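Local coordinates for putative branched-chain amino acid ABC transporter, periplasmic branched-chain amino acid-binding protein (Pseudomonas protegens Pf-5, PDB 4RU0) that probably captures a branched-chain amino acid or a related solute in the periplasm and delivers it to an ABC transporter for import, at residues T145-N150 against A430-E435; A370-M375 against M381-L386. One frame throughout, in Å; residues are numbered along the deposited sequence.

Interaction 1. Residues T145-N150 against A430-E435; sequences TVFPYN and AAFAKE
F147 and F432 meet ring to ring where, in this two-lobed periplasmic binding protein of the leucine-binding family, the final helix (418-435) comes against the loop joining strands 131-132 and 150-151. The pair illustrates how an oblique aromatic contact can join parts of a chain far apart in sequence: the centroids are 4.6 Å apart and the planes lie at 36°. It is the far end of F147 that does the touching, its CZ lying above one face of the F432 ring and displaced toward the rim. F432 reaches the loop because its CG stands anti to the backbone N (chi1 -175°), which carries the ring out from the helix. Beside the rings, V146 adds an aliphatic contact, its CG1 lying 3.9 Å from F432 CD2, while A433, one residue further along the helix, meets both V146 methyls through its CB.

Behind this layer, F147 opens a type I turn that closes at N150 with a weak N150 N to F147 O bond, and its side chain also packs on E140 and A141. The N150 side chain is tied to S121 through ND2, and Y149 makes a cation-pi contact with R359. No hydrogen bond crosses between 145-150 and 430-435; the closest approach is F147 CZ to F432 CD2, 3.4 Å.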
# COMPACT_ATOMS: atom_id res chain seq x y z
N THR A 145 13.68 -6.07 13.50
CA THR A 145 14.35 -6.58 14.70
C THR A 145 13.42 -6.39 15.89
O THR A 145 13.57 -7.06 16.91
CB THR A 145 15.69 -5.87 14.99
OG1 THR A 145 15.47 -4.49 15.32
CG2 THR A 145 16.62 -5.97 13.79
N VAL A 146 12.47 -5.47 15.76
CA VAL A 146 11.50 -5.21 16.82
C VAL A 146 10.15 -5.79 16.42
O VAL A 146 9.35 -6.18 17.28
CB VAL A 146 11.39 -3.70 17.11
CG1 VAL A 146 10.26 -3.40 18.09
CG2 VAL A 146 12.71 -3.18 17.66
N PHE A 147 9.91 -5.90 15.12
CA PHE A 147 8.66 -6.44 14.60
C PHE A 147 8.86 -7.65 13.69
O PHE A 147 8.66 -7.56 12.48
CB PHE A 147 7.89 -5.36 13.84
CG PHE A 147 7.36 -4.27 14.73
CD1 PHE A 147 8.15 -3.18 15.05
CD2 PHE A 147 6.08 -4.34 15.24
CE1 PHE A 147 7.66 -2.18 15.87
CE2 PHE A 147 5.58 -3.35 16.05
CZ PHE A 147 6.37 -2.27 16.37
N PRO A 148 9.23 -8.80 14.28
CA PRO A 148 9.56 -10.02 13.52
C PRO A 148 8.46 -10.45 12.55
O PRO A 148 8.79 -10.90 11.45
CB PRO A 148 9.74 -11.07 14.62
CG PRO A 148 9.99 -10.31 15.86
CD PRO A 148 9.24 -9.04 15.73
N TYR A 149 7.20 -10.32 12.94
CA TYR A 149 6.10 -10.83 12.12
C TYR A 149 5.13 -9.76 11.63
O TYR A 149 3.97 -10.04 11.33
CB TYR A 149 5.36 -11.92 12.90
CG TYR A 149 6.22 -13.15 13.06
CD1 TYR A 149 7.03 -13.32 14.18
CD2 TYR A 149 6.26 -14.13 12.08
CE1 TYR A 149 7.84 -14.43 14.32
CE2 TYR A 149 7.06 -15.25 12.21
CZ TYR A 149 7.85 -15.39 13.32
OH TYR A 149 8.64 -16.50 13.46
N ASN A 150 5.61 -8.53 11.54
CA ASN A 150 4.82 -7.43 10.99
C ASN A 150 5.54 -6.79 9.80
O ASN A 150 6.67 -6.32 9.93
CB ASN A 150 4.54 -6.38 12.07
CG ASN A 150 3.38 -5.47 11.72
OD1 ASN A 150 3.26 -5.01 10.58
ND2 ASN A 150 2.52 -5.21 12.70
N ALA A 430 12.52 1.60 18.66
CA ALA A 430 13.23 1.36 19.92
C ALA A 430 12.37 1.77 21.09
O ALA A 430 12.33 1.08 22.12
CB ALA A 430 14.56 2.10 19.94
N ALA A 431 11.68 2.90 20.95
CA ALA A 431 10.73 3.35 21.96
C ALA A 431 9.67 2.27 22.19
O ALA A 431 9.32 1.97 23.33
CB ALA A 431 10.08 4.66 21.53
N PHE A 432 9.18 1.69 21.10
CA PHE A 432 8.20 0.61 21.15
C PHE A 432 8.78 -0.62 21.86
O PHE A 432 8.12 -1.21 22.71
CB PHE A 432 7.74 0.23 19.74
CG PHE A 432 6.64 -0.79 19.72
CD1 PHE A 432 5.31 -0.40 19.71
CD2 PHE A 432 6.93 -2.15 19.70
CE1 PHE A 432 4.29 -1.34 19.69
CE2 PHE A 432 5.91 -3.10 19.68
CZ PHE A 432 4.59 -2.69 19.68
N ALA A 433 10.00 -1.00 21.49
CA ALA A 433 10.64 -2.16 22.10
C ALA A 433 10.84 -1.95 23.60
O ALA A 433 10.76 -2.89 24.39
CB ALA A 433 11.97 -2.45 21.43
N LYS A 434 11.09 -0.70 23.97
CA LYS A 434 11.25 -0.34 25.37
C LYS A 434 9.91 -0.43 26.09
O LYS A 434 9.81 -1.03 27.16
CB LYS A 434 11.84 1.07 25.49
CG LYS A 434 11.90 1.60 26.91
CD LYS A 434 12.63 2.94 26.95
CE LYS A 434 12.39 3.67 28.27
NZ LYS A 434 12.64 2.80 29.44
N GLU A 435 8.89 0.17 25.49
CA GLU A 435 7.56 0.20 26.08
C GLU A 435 6.98 -1.20 26.25
O GLU A 435 6.44 -1.53 27.31
CB GLU A 435 6.63 1.06 25.23
CG GLU A 435 5.24 1.26 25.83
CD GLU A 435 4.28 1.96 24.87
OE1 GLU A 435 4.73 2.43 23.81
OE2 GLU A 435 3.07 2.03 25.20

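Interaction 2. Residues A370-M375 against M381-L386; sequences ARLKDM and MQNLKL
L372 turns its forked end onto the backbone of M381, and this one side chain carries most of the meeting between helix 369-375 and the chain leading into strand 384-385. The arrangement exemplifies a short helix set into the connection between two antiparallel strands: 366-367 runs in before the helix, and 384-385 comes back to pair with it through backbone bonds between L384 and I367. L372 CG lies beside its own backbone N (chi1 -74°), and both L372 methyls come to the carbonyl oxygen M381 O from the same side, CD1 at 3.3 Å and nearer the line of the C=O bond, CD2 at 3.6 Å and further round. CD2 also comes within 4.2 Å of M381 CB, the one aliphatic side-chain contact between the two.

M381, a selenomethionine in this crystal, meets L372 with the root of its side chain rather than its end. With CG anti to the backbone N (chi1 175°) and a bend at the last torsion, the rest of the chain packs on V332 and A335 of helix 325-348. Q382 starts out in the other direction from L372 and gives its NE2 to A396 O; it meets the leucine through its backbone, Q382 O lying 3.9 Å from L372 CD1. L372 also rests on I367 and Y377; trimming it to an alanine here would probably open a gap between the helix and the M381 backbone and take away the apolar cover over that carbonyl. With no hydrogen bond between 370-375 and 381-386, the direct contact is van der Waals packing of leucine methyls on a peptide backbone, which sets little demand on direction.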
# COMPACT_ATOMS: atom_id res chain seq x y z
N ALA A 370 14.59 -7.98 -13.85
CA ALA A 370 14.56 -9.22 -14.61
C ALA A 370 13.40 -10.09 -14.13
O ALA A 370 12.64 -10.63 -14.94
CB ALA A 370 15.87 -9.97 -14.46
N ARG A 371 13.27 -10.19 -12.82
CA ARG A 371 12.22 -10.99 -12.20
C ARG A 371 10.84 -10.39 -12.49
O ARG A 371 9.88 -11.12 -12.76
CB ARG A 371 12.46 -11.09 -10.70
CG ARG A 371 11.40 -11.84 -9.93
CD ARG A 371 11.25 -13.26 -10.44
NE ARG A 371 9.95 -13.81 -10.09
CZ ARG A 371 9.53 -15.02 -10.42
NH1 ARG A 371 10.33 -15.83 -11.11
NH2 ARG A 371 8.33 -15.43 -10.06
N LEU A 372 10.74 -9.06 -12.44
CA LEU A 372 9.49 -8.37 -12.74
C LEU A 372 9.07 -8.62 -14.19
O LEU A 372 7.87 -8.74 -14.48
CB LEU A 372 9.64 -6.86 -12.50
CG LEU A 372 9.68 -6.35 -11.06
CD1 LEU A 372 10.08 -4.88 -11.02
CD2 LEU A 372 8.33 -6.54 -10.36
N LYS A 373 10.05 -8.70 -15.08
CA LYS A 373 9.78 -8.97 -16.49
C LYS A 373 9.19 -10.37 -16.67
O LYS A 373 8.28 -10.57 -17.48
CB LYS A 373 11.05 -8.81 -17.32
N ASP A 374 9.69 -11.33 -15.90
CA ASP A 374 9.18 -12.70 -15.97
C ASP A 374 7.70 -12.77 -15.61
O ASP A 374 6.90 -13.28 -16.39
CB ASP A 374 9.98 -13.62 -15.05
CG ASP A 374 11.32 -14.02 -15.65
OD1 ASP A 374 11.34 -14.87 -16.55
OD2 ASP A 374 12.35 -13.47 -15.21
N MSE A 375 7.33 -12.25 -14.44
CA MSE A 375 5.95 -12.34 -14.01
C MSE A 375 5.10 -11.24 -14.64
O MSE A 375 3.88 -11.21 -14.46
CB MSE A 375 5.84 -12.30 -12.49
CG MSE A 375 6.86 -11.42 -11.79
SE MSE A 375 6.54 -11.35 -9.86
CE MSE A 375 8.22 -10.57 -9.29
N MSE A 381 4.65 -3.00 -10.54
CA MSE A 381 5.22 -3.15 -9.21
C MSE A 381 6.70 -2.78 -9.22
O MSE A 381 7.42 -3.07 -10.17
CB MSE A 381 5.03 -4.58 -8.71
CG MSE A 381 5.70 -4.88 -7.37
SE MSE A 381 5.67 -6.79 -6.96
CE MSE A 381 3.79 -7.10 -7.33
N GLN A 382 7.16 -2.14 -8.15
CA GLN A 382 8.56 -1.74 -8.04
C GLN A 382 9.45 -2.91 -7.63
O GLN A 382 8.97 -4.00 -7.34
CB GLN A 382 8.70 -0.60 -7.03
CG GLN A 382 8.33 -0.98 -5.60
CD GLN A 382 8.16 0.22 -4.70
OE1 GLN A 382 9.10 0.66 -4.04
NE2 GLN A 382 6.94 0.76 -4.66
N ASN A 383 10.76 -2.67 -7.61
CA ASN A 383 11.70 -3.63 -7.06
C ASN A 383 11.49 -3.78 -5.55
O ASN A 383 11.07 -2.85 -4.87
CB ASN A 383 13.15 -3.20 -7.33
CG ASN A 383 13.54 -3.35 -8.79
OD1 ASN A 383 12.69 -3.45 -9.67
ND2 ASN A 383 14.85 -3.38 -9.05
N LEU A 384 11.77 -4.98 -5.04
CA LEU A 384 11.67 -5.25 -3.61
C LEU A 384 12.91 -5.97 -3.12
O LEU A 384 13.28 -7.02 -3.64
CB LEU A 384 10.44 -6.10 -3.31
CG LEU A 384 9.08 -5.42 -3.28
CD1 LEU A 384 7.99 -6.46 -3.11
CD2 LEU A 384 9.04 -4.41 -2.15
N LYS A 385 13.56 -5.40 -2.11
CA LYS A 385 14.66 -6.08 -1.45
C LYS A 385 14.51 -5.92 0.05
O LYS A 385 14.85 -4.88 0.61
CB LYS A 385 16.01 -5.55 -1.94
CG LYS A 385 17.20 -6.35 -1.43
CD LYS A 385 18.40 -6.21 -2.36
CE LYS A 385 19.68 -6.68 -1.70
NZ LYS A 385 20.06 -5.81 -0.55
N LEU A 386 13.99 -6.96 0.69
CA LEU A 386 13.76 -6.93 2.13
C LEU A 386 14.90 -7.56 2.90
O LEU A 386 15.76 -8.24 2.33
CB LEU A 386 12.46 -7.64 2.49
CG LEU A 386 11.14 -6.87 2.32
CD1 LEU A 386 10.77 -6.73 0.85
CD2 LEU A 386 10.03 -7.57 3.11

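In the fold
Interactions 1 and 2 are separate pieces of packing, their centres 28 Å apart and their nearest atoms about 8 Å apart, yet several ties run between their surroundings. N150 O accepts a hydrogen bond from H391, a few residues beyond 381-386, and M154, just past the loop of interaction 1, is touched by M381, Q382 and L384. The C388-C443 disulfide joins the chain following interaction 2 to the tail following helix 418-435, and that tail pairs through R441 with the backbone of T145. Neither contact includes Y41, Y192, W243 or W269, the residues lining the site of the bound pentaoxaheptadecane.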